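PDB 4PBQ: putative TRAP PERIPLASMIC SOLUTE BINDING PROTEIN from Haemophilus influenzae, which binds L-gulonate between its two domains and probably delivers this or a related sugar acid to a TRAP-type membrane transporter. Local coordinates for residues D35-H40 / P208-K213; K48-N53 / E255-L260; P98-W103 / E132-K137; P106-D111 / Q321-A326; Y141-F146 / E267-T272. One frame throughout, in Å; residues are numbered along the deposited sequence.

Interaction 1: D35-H40 / P208-K213; sequences DIHPSH and PYMLIK
The tightest packing lies where the selenomethionine M210 meets P38: its SE atom sits 3.5 Å from CG of the proline, with CD of P38 almost as near, so the selenium comes up to the CG-CD edge of the pyrrolidine ring. The bend of the M210 chain at its last torsion (chi3 -76°) turns CE away from the proline and toward H37, whose NE2 lies 3.8 Å from that methyl. Here the fit is looser. The H37 and M210 side chains cross at about a right angle, and SE stands 5.0 Å from the ring centroid of H37, obliquely placed. One face of the imidazole carries CD of P38. At its other nitrogen, ND1 of H37 accepts from S39 N at 3.2 Å, with the donor 31° out of the ring plane, and ND1 also shares a hydrogen bond of 2.8 Å with OG of S39; together these fix the ring's rotation. The solvent side begins at I36 and D35, which are exposed and make no contact with the 208-213 segment, while the three touching residues are buried. H37 is thus a histidine N-cap that starts helix 38-54, set against the first turn of helix 209-214 where P208 holds the N-cap position.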
# COMPACT_ATOMS: atom_id res chain seq x y z
N ASP A 35 -9.93 0.15 11.54
CA ASP A 35 -9.98 1.39 12.31
C ASP A 35 -8.90 1.52 13.38
O ASP A 35 -8.78 2.57 14.01
CB ASP A 35 -11.36 1.63 12.88
CG ASP A 35 -11.79 0.62 13.95
OD1 ASP A 35 -11.03 -0.28 14.33
OD2 ASP A 35 -12.92 0.77 14.43
N ILE A 36 -8.11 0.47 13.59
CA ILE A 36 -6.97 0.59 14.48
C ILE A 36 -5.64 0.54 13.74
O ILE A 36 -4.57 0.52 14.35
CB ILE A 36 -7.00 -0.41 15.66
CG1 ILE A 36 -7.19 -1.84 15.19
CG2 ILE A 36 -8.11 -0.03 16.63
CD1 ILE A 36 -6.01 -2.39 14.45
N HIS A 37 -5.70 0.54 12.41
CA HIS A 37 -4.47 0.71 11.63
C HIS A 37 -3.90 2.12 11.90
O HIS A 37 -4.65 3.10 12.07
CB HIS A 37 -4.77 0.50 10.13
CG HIS A 37 -3.55 0.38 9.29
ND1 HIS A 37 -2.97 1.46 8.66
CD2 HIS A 37 -2.79 -0.70 8.98
CE1 HIS A 37 -1.91 1.05 7.99
NE2 HIS A 37 -1.77 -0.25 8.18
N PRO A 38 -2.57 2.26 11.90
CA PRO A 38 -2.01 3.61 12.10
C PRO A 38 -2.51 4.72 11.17
O PRO A 38 -2.63 5.87 11.57
CB PRO A 38 -0.50 3.39 11.92
CG PRO A 38 -0.30 1.99 12.46
CD PRO A 38 -1.52 1.23 11.93
N SER A 39 -2.78 4.38 9.92
CA SER A 39 -3.39 5.34 8.99
C SER A 39 -4.72 5.87 9.52
O SER A 39 -5.00 7.07 9.42
CB SER A 39 -3.56 4.72 7.58
OG SER A 39 -4.42 3.60 7.61
N HIS A 40 -5.55 5.01 10.10
CA HIS A 40 -6.85 5.45 10.56
C HIS A 40 -6.69 6.33 11.78
O HIS A 40 -7.34 7.36 11.88
CB HIS A 40 -7.77 4.30 10.92
CG HIS A 40 -9.18 4.73 11.16
ND1 HIS A 40 -10.08 4.92 10.14
CD2 HIS A 40 -9.84 5.04 12.30
CE1 HIS A 40 -11.23 5.34 10.63
NE2 HIS A 40 -11.11 5.42 11.94
N PRO A 208 1.51 -6.43 4.13
CA PRO A 208 2.34 -6.03 5.26
C PRO A 208 1.92 -6.72 6.55
O PRO A 208 0.76 -7.14 6.69
CB PRO A 208 2.14 -4.50 5.33
CG PRO A 208 1.68 -4.11 3.95
CD PRO A 208 0.85 -5.28 3.49
N TYR A 209 2.85 -6.80 7.51
CA TYR A 209 2.57 -7.37 8.83
C TYR A 209 1.30 -6.80 9.46
O TYR A 209 0.50 -7.55 10.01
CB TYR A 209 3.75 -7.14 9.80
CG TYR A 209 4.82 -8.20 9.73
CD1 TYR A 209 4.59 -9.49 10.17
CD2 TYR A 209 6.08 -7.89 9.26
CE1 TYR A 209 5.60 -10.46 10.13
CE2 TYR A 209 7.07 -8.84 9.19
CZ TYR A 209 6.83 -10.11 9.64
OH TYR A 209 7.86 -11.04 9.57
N MSE A 210 1.12 -5.47 9.44
CA MSE A 210 -0.01 -4.90 10.16
C MSE A 210 -1.33 -5.34 9.57
O MSE A 210 -2.25 -5.65 10.33
CB MSE A 210 0.06 -3.38 10.27
CG MSE A 210 1.27 -2.91 11.06
SE MSE A 210 1.26 -1.00 11.39
CE MSE A 210 1.77 -0.38 9.64
N LEU A 211 -1.43 -5.43 8.25
CA LEU A 211 -2.63 -5.96 7.63
C LEU A 211 -2.90 -7.42 8.07
O LEU A 211 -4.03 -7.79 8.38
CB LEU A 211 -2.51 -5.85 6.10
CG LEU A 211 -3.69 -6.22 5.19
CD1 LEU A 211 -4.00 -7.72 5.12
CD2 LEU A 211 -4.88 -5.44 5.58
N ILE A 212 -1.86 -8.25 8.07
CA ILE A 212 -2.00 -9.64 8.48
C ILE A 212 -2.57 -9.77 9.89
O ILE A 212 -3.40 -10.63 10.15
CB ILE A 212 -0.66 -10.35 8.31
CG1 ILE A 212 -0.37 -10.46 6.82
CG2 ILE A 212 -0.68 -11.74 8.95
CD1 ILE A 212 1.04 -10.96 6.49
N LYS A 213 -2.18 -8.88 10.80
CA LYS A 213 -2.75 -8.92 12.14
C LYS A 213 -4.16 -8.34 12.14
O LYS A 213 -5.09 -8.96 12.67
CB LYS A 213 -1.92 -8.14 13.15
CG LYS A 213 -2.45 -8.31 14.59
CD LYS A 213 -1.86 -7.33 15.58
CE LYS A 213 -2.62 -7.45 16.88
NZ LYS A 213 -2.20 -6.46 17.94

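Interaction 2: K48-N53 / E255-L260; sequences KKTIEN and EKAAKL
A257 meets T50 at the middle of the contact, one residue after K256, whose NZ forms a salt bridge with OE1 of E54, the residue after the 48-53 segment. CB of A257 points at the other helix and meets CG2 of T50 at 3.6 Å, with CB of T50 nearly as close, and it also touches CG1 of I51 at 3.8 Å. The threonine methyl gets there by lying anti to the backbone N, while OG1 takes the place beside that N and is hydrogen-bonded to the carbonyl O of Y46, one turn back. Further along, L260 brings its CD2 branch to 3.8 Å from OG1 of T50, a plain van der Waals touch at the more open margin. The small alanine lets the two backbones approach, with CA atoms of T50 and A257 5.6 Å apart and the axes of the segments 8.7 Å apart at 161°, close to antiparallel. Helix 38-54 packs on both helix 248-281 and strand 59-64: A257 and A258 of the former rest against F47, and I51 lies on Y59 and I61 of the latter.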
# COMPACT_ATOMS: atom_id res chain seq x y z
N LYS A 48 -8.25 14.78 10.21
CA LYS A 48 -9.64 15.18 10.47
C LYS A 48 -9.68 16.32 11.47
O LYS A 48 -10.30 17.35 11.22
CB LYS A 48 -10.41 13.98 11.03
CG LYS A 48 -11.82 14.28 11.44
CD LYS A 48 -12.50 13.00 11.93
CE LYS A 48 -13.86 13.25 12.56
NZ LYS A 48 -14.88 13.65 11.57
N LYS A 49 -9.03 16.15 12.61
CA LYS A 49 -9.09 17.19 13.62
C LYS A 49 -8.52 18.52 13.14
O LYS A 49 -9.09 19.57 13.41
CB LYS A 49 -8.39 16.76 14.91
CG LYS A 49 -9.26 15.94 15.81
CD LYS A 49 -8.60 15.68 17.16
CE LYS A 49 -9.42 14.67 17.95
NZ LYS A 49 -8.83 14.36 19.27
N THR A 50 -7.37 18.50 12.48
CA THR A 50 -6.78 19.75 12.02
C THR A 50 -7.73 20.49 11.10
O THR A 50 -7.98 21.69 11.27
CB THR A 50 -5.44 19.51 11.29
OG1 THR A 50 -4.49 18.96 12.21
CG2 THR A 50 -4.90 20.82 10.70
N ILE A 51 -8.26 19.79 10.11
CA ILE A 51 -9.13 20.44 9.14
C ILE A 51 -10.41 20.96 9.81
O ILE A 51 -10.80 22.12 9.61
CB ILE A 51 -9.46 19.49 7.99
CG1 ILE A 51 -8.24 19.35 7.08
CG2 ILE A 51 -10.64 20.00 7.17
CD1 ILE A 51 -8.31 18.15 6.11
N GLU A 52 -11.05 20.12 10.61
CA GLU A 52 -12.36 20.51 11.16
C GLU A 52 -12.19 21.69 12.12
O GLU A 52 -12.98 22.64 12.12
CB GLU A 52 -13.03 19.30 11.83
CG GLU A 52 -13.40 18.21 10.81
CD GLU A 52 -14.14 17.02 11.40
OE1 GLU A 52 -14.27 16.90 12.64
OE2 GLU A 52 -14.60 16.17 10.60
N ASN A 53 -11.15 21.65 12.94
CA ASN A 53 -10.92 22.77 13.87
C ASN A 53 -10.46 24.06 13.19
O ASN A 53 -10.96 25.14 13.49
CB ASN A 53 -9.90 22.38 14.94
CG ASN A 53 -10.48 21.44 15.97
OD1 ASN A 53 -11.62 21.61 16.41
ND2 ASN A 53 -9.68 20.47 16.40
N GLU A 255 -3.43 21.00 3.33
CA GLU A 255 -2.03 20.60 3.12
C GLU A 255 -1.25 20.51 4.44
O GLU A 255 -0.44 19.60 4.63
CB GLU A 255 -1.34 21.53 2.13
CG GLU A 255 -1.88 21.36 0.72
CD GLU A 255 -1.74 22.61 -0.17
OE1 GLU A 255 -1.28 23.67 0.30
OE2 GLU A 255 -2.11 22.53 -1.35
N LYS A 256 -1.50 21.45 5.35
CA LYS A 256 -0.92 21.41 6.70
C LYS A 256 -1.34 20.12 7.40
O LYS A 256 -0.54 19.43 8.02
CB LYS A 256 -1.42 22.62 7.51
CG LYS A 256 -0.95 22.64 8.99
CD LYS A 256 -1.56 23.84 9.77
CE LYS A 256 -1.13 23.86 11.23
NZ LYS A 256 -1.59 25.09 11.95
N ALA A 257 -2.62 19.80 7.30
CA ALA A 257 -3.14 18.60 7.93
C ALA A 257 -2.52 17.33 7.30
O ALA A 257 -2.24 16.35 8.00
CB ALA A 257 -4.64 18.59 7.83
N ALA A 258 -2.33 17.35 6.00
CA ALA A 258 -1.78 16.18 5.30
C ALA A 258 -0.32 15.99 5.69
O ALA A 258 0.13 14.86 5.87
CB ALA A 258 -1.91 16.34 3.79
N LYS A 259 0.42 17.08 5.81
CA LYS A 259 1.83 17.03 6.21
C LYS A 259 1.99 16.47 7.63
O LYS A 259 2.83 15.59 7.86
CB LYS A 259 2.47 18.40 6.11
CG LYS A 259 3.94 18.47 6.57
CD LYS A 259 4.52 19.87 6.36
CE LYS A 259 6.00 19.92 6.70
NZ LYS A 259 6.28 19.44 8.09
N LEU A 260 1.17 16.98 8.57
CA LEU A 260 1.13 16.45 9.94
C LEU A 260 0.70 14.98 9.95
O LEU A 260 1.35 14.14 10.61
CB LEU A 260 0.18 17.28 10.81
CG LEU A 260 0.13 16.95 12.31
CD1 LEU A 260 1.48 17.19 12.99
CD2 LEU A 260 -0.98 17.78 13.00

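Interaction 3: P98-W103 / E132-K137; sequences PIFGVW and EKYGIK
F100 and Y134 touch although their backbones stay well apart, the nearest CA atoms, those of these two residues, being 11.2 Å from each other; F100 lies in the 3-10 segment 98-103, and Y134 lies two residues before strand 136-151. The two rings bridge that gap. CE2 of F100 lies 3.6 Å from CE2 of Y134, with CD2 of the tyrosine equally near, and CZ of F100 follows slightly behind. The planes stand at 89° and the centroids 5.7 Å apart. Y134 CE2 comes to the edge of the phenylalanine ring, near its plane, whereas F100 comes in obliquely to the tyrosine ring. Each ring has a neighbour in sequence on one face: CG2 of I99 near the rim of F100, and CG of K133 over the centre of Y134. In Y134, CG is anti to the carbonyl carbon (chi1 -55°), which carries the ring toward the 98-103 segment and allows OH to hydrogen-bond D97 just ahead of it. Beyond the rings, F100 also packs on I127 of helix 122-129 and on M131, while the backbones of G135 and K137 hydrogen-bond L240 and I238, the latter in strand 231-239; the ring pair joins the 3-10 segment of the loop before helix 112-119 to the residues leading into strand 136-151.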
# COMPACT_ATOMS: atom_id res chain seq x y z
N PRO A 98 0.87 3.12 -15.81
CA PRO A 98 1.76 2.28 -15.00
C PRO A 98 2.74 3.06 -14.14
O PRO A 98 3.30 2.47 -13.22
CB PRO A 98 2.52 1.45 -16.04
CG PRO A 98 1.77 1.60 -17.31
CD PRO A 98 1.05 2.89 -17.26
N ILE A 99 2.97 4.34 -14.43
CA ILE A 99 3.96 5.08 -13.66
C ILE A 99 3.59 5.10 -12.17
O ILE A 99 4.47 5.12 -11.30
CB ILE A 99 4.19 6.52 -14.22
CG1 ILE A 99 5.49 7.07 -13.64
CG2 ILE A 99 3.00 7.43 -13.93
CD1 ILE A 99 6.21 8.04 -14.53
N PHE A 100 2.30 5.09 -11.88
CA PHE A 100 1.85 5.17 -10.48
C PHE A 100 2.21 3.94 -9.66
O PHE A 100 2.18 3.98 -8.43
CB PHE A 100 0.34 5.43 -10.40
CG PHE A 100 -0.08 6.68 -11.12
CD1 PHE A 100 0.53 7.89 -10.83
CD2 PHE A 100 -1.07 6.64 -12.08
CE1 PHE A 100 0.16 9.06 -11.50
CE2 PHE A 100 -1.42 7.80 -12.78
CZ PHE A 100 -0.81 9.01 -12.47
N GLY A 101 2.52 2.83 -10.33
CA GLY A 101 2.83 1.61 -9.61
C GLY A 101 4.31 1.41 -9.28
O GLY A 101 4.68 0.38 -8.67
N VAL A 102 5.15 2.36 -9.68
CA VAL A 102 6.60 2.20 -9.58
C VAL A 102 7.08 1.93 -8.15
O VAL A 102 8.05 1.20 -7.96
CB VAL A 102 7.36 3.40 -10.19
CG1 VAL A 102 7.13 4.68 -9.41
CG2 VAL A 102 8.85 3.11 -10.30
N TRP A 103 6.40 2.49 -7.15
CA TRP A 103 6.88 2.38 -5.76
C TRP A 103 6.85 0.96 -5.24
O TRP A 103 7.55 0.67 -4.29
CB TRP A 103 6.08 3.30 -4.81
CG TRP A 103 5.84 4.63 -5.42
CD1 TRP A 103 4.64 5.18 -5.79
CD2 TRP A 103 6.85 5.59 -5.79
NE1 TRP A 103 4.84 6.41 -6.36
CE2 TRP A 103 6.19 6.68 -6.37
CE3 TRP A 103 8.24 5.63 -5.68
CZ2 TRP A 103 6.87 7.78 -6.84
CZ3 TRP A 103 8.92 6.74 -6.15
CH2 TRP A 103 8.24 7.79 -6.72
N GLU A 132 -3.38 14.09 -11.20
CA GLU A 132 -4.40 15.08 -11.51
C GLU A 132 -5.01 14.90 -12.91
O GLU A 132 -6.18 15.22 -13.13
CB GLU A 132 -3.86 16.50 -11.30
CG GLU A 132 -3.54 16.72 -9.83
CD GLU A 132 -2.78 18.00 -9.54
OE1 GLU A 132 -3.10 19.03 -10.16
OE2 GLU A 132 -1.87 17.96 -8.68
N LYS A 133 -4.22 14.38 -13.83
CA LYS A 133 -4.71 14.06 -15.17
C LYS A 133 -5.85 13.04 -15.15
O LYS A 133 -6.66 12.97 -16.08
CB LYS A 133 -3.55 13.49 -16.00
CG LYS A 133 -3.92 13.00 -17.37
CD LYS A 133 -2.65 12.59 -18.14
CE LYS A 133 -2.96 12.08 -19.56
NZ LYS A 133 -1.70 11.78 -20.30
N TYR A 134 -5.92 12.27 -14.08
CA TYR A 134 -6.94 11.22 -13.94
C TYR A 134 -7.94 11.54 -12.84
O TYR A 134 -8.68 10.66 -12.38
CB TYR A 134 -6.25 9.88 -13.65
CG TYR A 134 -5.23 9.57 -14.72
CD1 TYR A 134 -5.63 9.10 -15.96
CD2 TYR A 134 -3.89 9.79 -14.50
CE1 TYR A 134 -4.70 8.85 -16.96
CE2 TYR A 134 -2.96 9.53 -15.48
CZ TYR A 134 -3.38 9.06 -16.71
OH TYR A 134 -2.45 8.80 -17.72
N GLY A 135 -7.95 12.79 -12.39
CA GLY A 135 -9.00 13.26 -11.50
C GLY A 135 -8.67 13.18 -10.01
O GLY A 135 -9.56 13.32 -9.17
N ILE A 136 -7.41 12.98 -9.68
CA ILE A 136 -7.07 12.78 -8.27
C ILE A 136 -5.97 13.73 -7.85
O ILE A 136 -4.94 13.86 -8.53
CB ILE A 136 -6.66 11.31 -8.01
CG1 ILE A 136 -7.83 10.37 -8.22
CG2 ILE A 136 -6.14 11.14 -6.58
CD1 ILE A 136 -7.47 8.87 -8.13
N LYS A 137 -6.17 14.38 -6.70
CA LYS A 137 -5.13 15.17 -6.07
C LYS A 137 -4.47 14.37 -4.94
O LYS A 137 -5.13 13.95 -3.98
CB LYS A 137 -5.71 16.47 -5.52
CG LYS A 137 -4.78 17.25 -4.62
CD LYS A 137 -3.63 17.90 -5.40
CE LYS A 137 -2.75 18.68 -4.41
NZ LYS A 137 -1.72 19.46 -5.13

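Interaction 4: P106-D111 / Q321-A326; sequences PYLFKD and QKINEA
The ammonium NZ of K327, just past the 321-326 segment, is hydrogen-bonded to the carbonyl O of L108 and to OD1 of N324, one acceptor from each side of the contact. The direct side-chain contact is apolar, and I323 is its centre. Its CG2 branch lies 4.0 Å from CD1 of L108, and its CD1 is 4.1 Å from CD2 of the leucine, so two branches of each residue engage while the side chains cross at about a right angle. In L108, CG is anti to the backbone N (chi1 -166°), bringing the fork round to the helix. F109 adds a looser touch, with CE1 4.3 Å from CG2 of I323 and CG of its neighbour L108 over the rim of one ring face. V118 of helix 112-119 packs against both F109 and I323. On the exposed side of the helix, NE2 of Q321 donates to OE2 of E325 at 3.0 Å. Hydrocarbon surfaces thus make the direct touch between the C-terminal helix and this loop, while the K327 ammonium, bound to L108 O and N324 OD1, adds a directional polar link at its edge.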
# COMPACT_ATOMS: atom_id res chain seq x y z
N PRO A 106 9.75 -4.57 -7.08
CA PRO A 106 10.41 -5.37 -6.02
C PRO A 106 11.81 -4.88 -5.67
O PRO A 106 12.60 -4.50 -6.55
CB PRO A 106 10.44 -6.78 -6.62
CG PRO A 106 9.25 -6.80 -7.51
CD PRO A 106 9.23 -5.44 -8.15
N TYR A 107 12.12 -4.85 -4.38
CA TYR A 107 13.46 -4.51 -3.89
C TYR A 107 13.93 -3.08 -4.25
O TYR A 107 15.12 -2.79 -4.33
CB TYR A 107 14.46 -5.62 -4.29
CG TYR A 107 13.95 -6.99 -3.86
CD1 TYR A 107 13.90 -7.34 -2.53
CD2 TYR A 107 13.48 -7.91 -4.79
CE1 TYR A 107 13.38 -8.56 -2.09
CE2 TYR A 107 12.95 -9.13 -4.39
CZ TYR A 107 12.92 -9.47 -3.04
OH TYR A 107 12.42 -10.69 -2.63
N LEU A 108 12.97 -2.18 -4.43
CA LEU A 108 13.27 -0.79 -4.73
C LEU A 108 13.86 -0.07 -3.50
O LEU A 108 14.75 0.76 -3.65
CB LEU A 108 12.00 -0.07 -5.20
CG LEU A 108 12.16 1.29 -5.87
CD1 LEU A 108 12.99 1.19 -7.15
CD2 LEU A 108 10.77 1.86 -6.15
N PHE A 109 13.36 -0.42 -2.31
CA PHE A 109 13.75 0.25 -1.06
C PHE A 109 14.33 -0.73 -0.05
O PHE A 109 13.74 -1.78 0.16
CB PHE A 109 12.55 0.90 -0.39
CG PHE A 109 11.79 1.85 -1.26
CD1 PHE A 109 12.44 2.80 -2.02
CD2 PHE A 109 10.42 1.81 -1.28
CE1 PHE A 109 11.73 3.69 -2.81
CE2 PHE A 109 9.69 2.71 -2.07
CZ PHE A 109 10.35 3.64 -2.83
N LYS A 110 15.42 -0.33 0.63
CA LYS A 110 16.13 -1.22 1.57
C LYS A 110 15.46 -1.37 2.94
O LYS A 110 15.61 -2.40 3.60
CB LYS A 110 17.60 -0.79 1.74
CG LYS A 110 17.85 0.34 2.73
CD LYS A 110 19.34 0.74 2.75
CE LYS A 110 19.73 1.40 4.08
NZ LYS A 110 19.75 2.87 3.99
N ASP A 111 14.71 -0.34 3.36
CA ASP A 111 14.03 -0.34 4.64
C ASP A 111 12.99 0.79 4.69
O ASP A 111 12.86 1.56 3.73
CB ASP A 111 15.03 -0.24 5.81
CG ASP A 111 15.96 0.97 5.72
OD1 ASP A 111 15.55 2.06 5.25
OD2 ASP A 111 17.13 0.84 6.16
N GLN A 321 16.64 5.77 -11.98
CA GLN A 321 17.83 6.55 -11.70
C GLN A 321 17.55 7.66 -10.68
O GLN A 321 18.32 7.85 -9.75
CB GLN A 321 18.38 7.17 -12.99
CG GLN A 321 19.45 8.24 -12.73
CD GLN A 321 20.15 8.69 -14.00
OE1 GLN A 321 19.93 8.15 -15.09
NE2 GLN A 321 21.01 9.69 -13.86
N LYS A 322 16.45 8.37 -10.85
CA LYS A 322 16.14 9.46 -9.93
C LYS A 322 15.78 8.93 -8.55
O LYS A 322 16.07 9.56 -7.53
CB LYS A 322 15.00 10.32 -10.48
CG LYS A 322 15.38 11.08 -11.75
CD LYS A 322 14.38 12.19 -12.05
CE LYS A 322 14.48 12.67 -13.48
NZ LYS A 322 15.88 12.71 -13.97
N ILE A 323 15.13 7.77 -8.51
CA ILE A 323 14.78 7.14 -7.24
C ILE A 323 16.07 6.76 -6.50
O ILE A 323 16.22 7.03 -5.30
CB ILE A 323 13.89 5.91 -7.49
CG1 ILE A 323 12.46 6.37 -7.83
CG2 ILE A 323 13.89 5.00 -6.27
CD1 ILE A 323 11.53 5.27 -8.31
N ASN A 324 17.00 6.16 -7.21
CA ASN A 324 18.29 5.81 -6.62
C ASN A 324 19.07 7.05 -6.16
O ASN A 324 19.67 7.03 -5.09
CB ASN A 324 19.11 4.95 -7.58
CG ASN A 324 18.61 3.51 -7.64
OD1 ASN A 324 18.02 3.02 -6.68
ND2 ASN A 324 18.84 2.84 -8.75
N GLU A 325 19.02 8.12 -6.93
CA GLU A 325 19.69 9.37 -6.54
C GLU A 325 19.08 9.99 -5.27
O GLU A 325 19.78 10.69 -4.54
CB GLU A 325 19.66 10.35 -7.71
CG GLU A 325 20.52 9.86 -8.88
CD GLU A 325 20.35 10.66 -10.16
OE1 GLU A 325 19.34 11.39 -10.30
OE2 GLU A 325 21.24 10.54 -11.04
N ALA A 326 17.80 9.74 -5.01
CA ALA A 326 17.14 10.27 -3.83
C ALA A 326 17.41 9.47 -2.56
O ALA A 326 17.13 9.94 -1.45
CB ALA A 326 15.63 10.35 -4.06

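Interaction 5: Y141-F146 / E267-T272; sequences YGMNGF and ELAIKT
Strand 136-151 packs on the long helix 248-281 through the selenomethionine M143. Its SE atom touches two consecutive helix residues, CB of A269 at 4.0 Å and CG1 of I270 at 3.8 Å, and the methyl CE goes on to lie 3.9 Å from the carbonyl O of A269. The chain is extended beyond CG, with CG anti to the backbone N (chi1 166°), which lets the side chain span the space to the helix; it crosses I270 at about a right angle. In the helix, O of L268 is gripped twice, by N of T272 at 2.8 Å and by its OG1 at 2.7 Å, from opposite faces of the carbonyl plane. S232 is paired by two successive residues, N144 and G145, which makes a classic beta bulge just after M143. Along the same neighbour, strand 231-239, G142 pairs with G234. M143 also touches W266 and E273 of the helix and N112 of helix 112-119, while L268 and T272 lean on P38 of helix 38-54.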
# COMPACT_ATOMS: atom_id res chain seq x y z
N TYR A 141 2.03 10.71 0.82
CA TYR A 141 2.47 9.33 0.80
C TYR A 141 2.69 8.83 2.22
O TYR A 141 3.63 9.29 2.93
CB TYR A 141 3.81 9.23 0.09
CG TYR A 141 3.80 9.40 -1.41
CD1 TYR A 141 3.40 8.36 -2.25
CD2 TYR A 141 4.23 10.59 -1.98
CE1 TYR A 141 3.42 8.53 -3.63
CE2 TYR A 141 4.27 10.76 -3.35
CZ TYR A 141 3.88 9.73 -4.17
OH TYR A 141 3.90 9.90 -5.53
N GLY A 142 1.83 7.92 2.66
CA GLY A 142 1.98 7.25 3.92
C GLY A 142 2.45 5.82 3.74
O GLY A 142 2.68 5.36 2.62
N MSE A 143 2.54 5.10 4.84
CA MSE A 143 3.10 3.75 4.85
C MSE A 143 2.06 2.69 5.20
O MSE A 143 1.33 2.79 6.19
CB MSE A 143 4.27 3.70 5.85
CG MSE A 143 4.73 2.32 6.23
SE MSE A 143 6.21 2.27 7.52
CE MSE A 143 5.84 0.57 8.33
N ASN A 144 1.98 1.66 4.35
CA ASN A 144 1.37 0.42 4.75
C ASN A 144 2.47 -0.59 5.11
O ASN A 144 2.38 -1.29 6.10
CB ASN A 144 0.41 -0.10 3.67
CG ASN A 144 -0.88 0.68 3.65
OD1 ASN A 144 -1.30 1.18 4.68
ND2 ASN A 144 -1.51 0.79 2.50
N GLY A 145 3.53 -0.63 4.29
CA GLY A 145 4.75 -1.30 4.68
C GLY A 145 5.26 -2.33 3.69
O GLY A 145 4.65 -2.57 2.63
N PHE A 146 6.40 -2.93 4.04
CA PHE A 146 6.89 -4.05 3.26
C PHE A 146 5.96 -5.22 3.34
O PHE A 146 5.43 -5.55 4.40
CB PHE A 146 8.27 -4.45 3.71
CG PHE A 146 9.34 -3.49 3.28
CD1 PHE A 146 9.91 -3.58 2.02
CD2 PHE A 146 9.76 -2.50 4.13
CE1 PHE A 146 10.89 -2.70 1.62
CE2 PHE A 146 10.75 -1.60 3.76
CZ PHE A 146 11.32 -1.69 2.51
N GLU A 267 5.73 7.66 11.64
CA GLU A 267 6.21 7.38 12.99
C GLU A 267 5.40 6.27 13.67
O GLU A 267 5.96 5.31 14.23
CB GLU A 267 6.17 8.67 13.81
CG GLU A 267 6.59 8.53 15.26
CD GLU A 267 6.66 9.87 15.99
OE1 GLU A 267 5.63 10.58 16.05
OE2 GLU A 267 7.75 10.21 16.48
N LEU A 268 4.07 6.41 13.64
CA LEU A 268 3.20 5.44 14.28
C LEU A 268 3.25 4.08 13.58
O LEU A 268 3.22 3.02 14.23
CB LEU A 268 1.76 5.98 14.29
CG LEU A 268 0.78 5.08 15.04
CD1 LEU A 268 1.20 4.88 16.49
CD2 LEU A 268 -0.64 5.65 14.99
N ALA A 269 3.34 4.10 12.26
CA ALA A 269 3.38 2.87 11.50
C ALA A 269 4.67 2.08 11.78
O ALA A 269 4.62 0.87 11.97
CB ALA A 269 3.22 3.16 10.00
N ILE A 270 5.81 2.77 11.81
CA ILE A 270 7.06 2.10 12.12
C ILE A 270 7.02 1.49 13.53
O ILE A 270 7.38 0.32 13.72
CB ILE A 270 8.25 3.05 11.92
CG1 ILE A 270 8.38 3.35 10.43
CG2 ILE A 270 9.54 2.45 12.49
CD1 ILE A 270 9.22 4.57 10.12
N LYS A 271 6.55 2.27 14.51
CA LYS A 271 6.43 1.82 15.89
C LYS A 271 5.49 0.63 16.03
O LYS A 271 5.81 -0.36 16.72
CB LYS A 271 5.97 3.00 16.77
CG LYS A 271 5.76 2.67 18.25
CD LYS A 271 5.15 3.87 18.97
CE LYS A 271 4.70 3.50 20.37
NZ LYS A 271 5.87 3.13 21.21
N THR A 272 4.34 0.74 15.37
CA THR A 272 3.28 -0.25 15.50
C THR A 272 3.67 -1.55 14.80
O THR A 272 3.38 -2.63 15.29
CB THR A 272 1.92 0.28 14.96
OG1 THR A 272 1.53 1.44 15.71
CG2 THR A 272 0.84 -0.74 15.13

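Interactions 1 and 5 lie closest together, their centres about 9 Å apart, and meet where H37 and P208 pack on N144, G145 and F146. They lie at second-shell range or beyond from the ligand site, the side chains of H37 and M143 being about 9 and 12 Å from the L-gulonate. Interaction 4 joins interaction 5 through F109 and D111 against F146, and interaction 3 through W103, which packs on L108, F109 and I323. W103 also touches Y141, so interactions 1, 3, 4 and 5 form one connected set. Interaction 2 stands apart, about 21 Å from interaction 1 between centres, yet shares helix 38-54 with it and helix 248-281 with interaction 5.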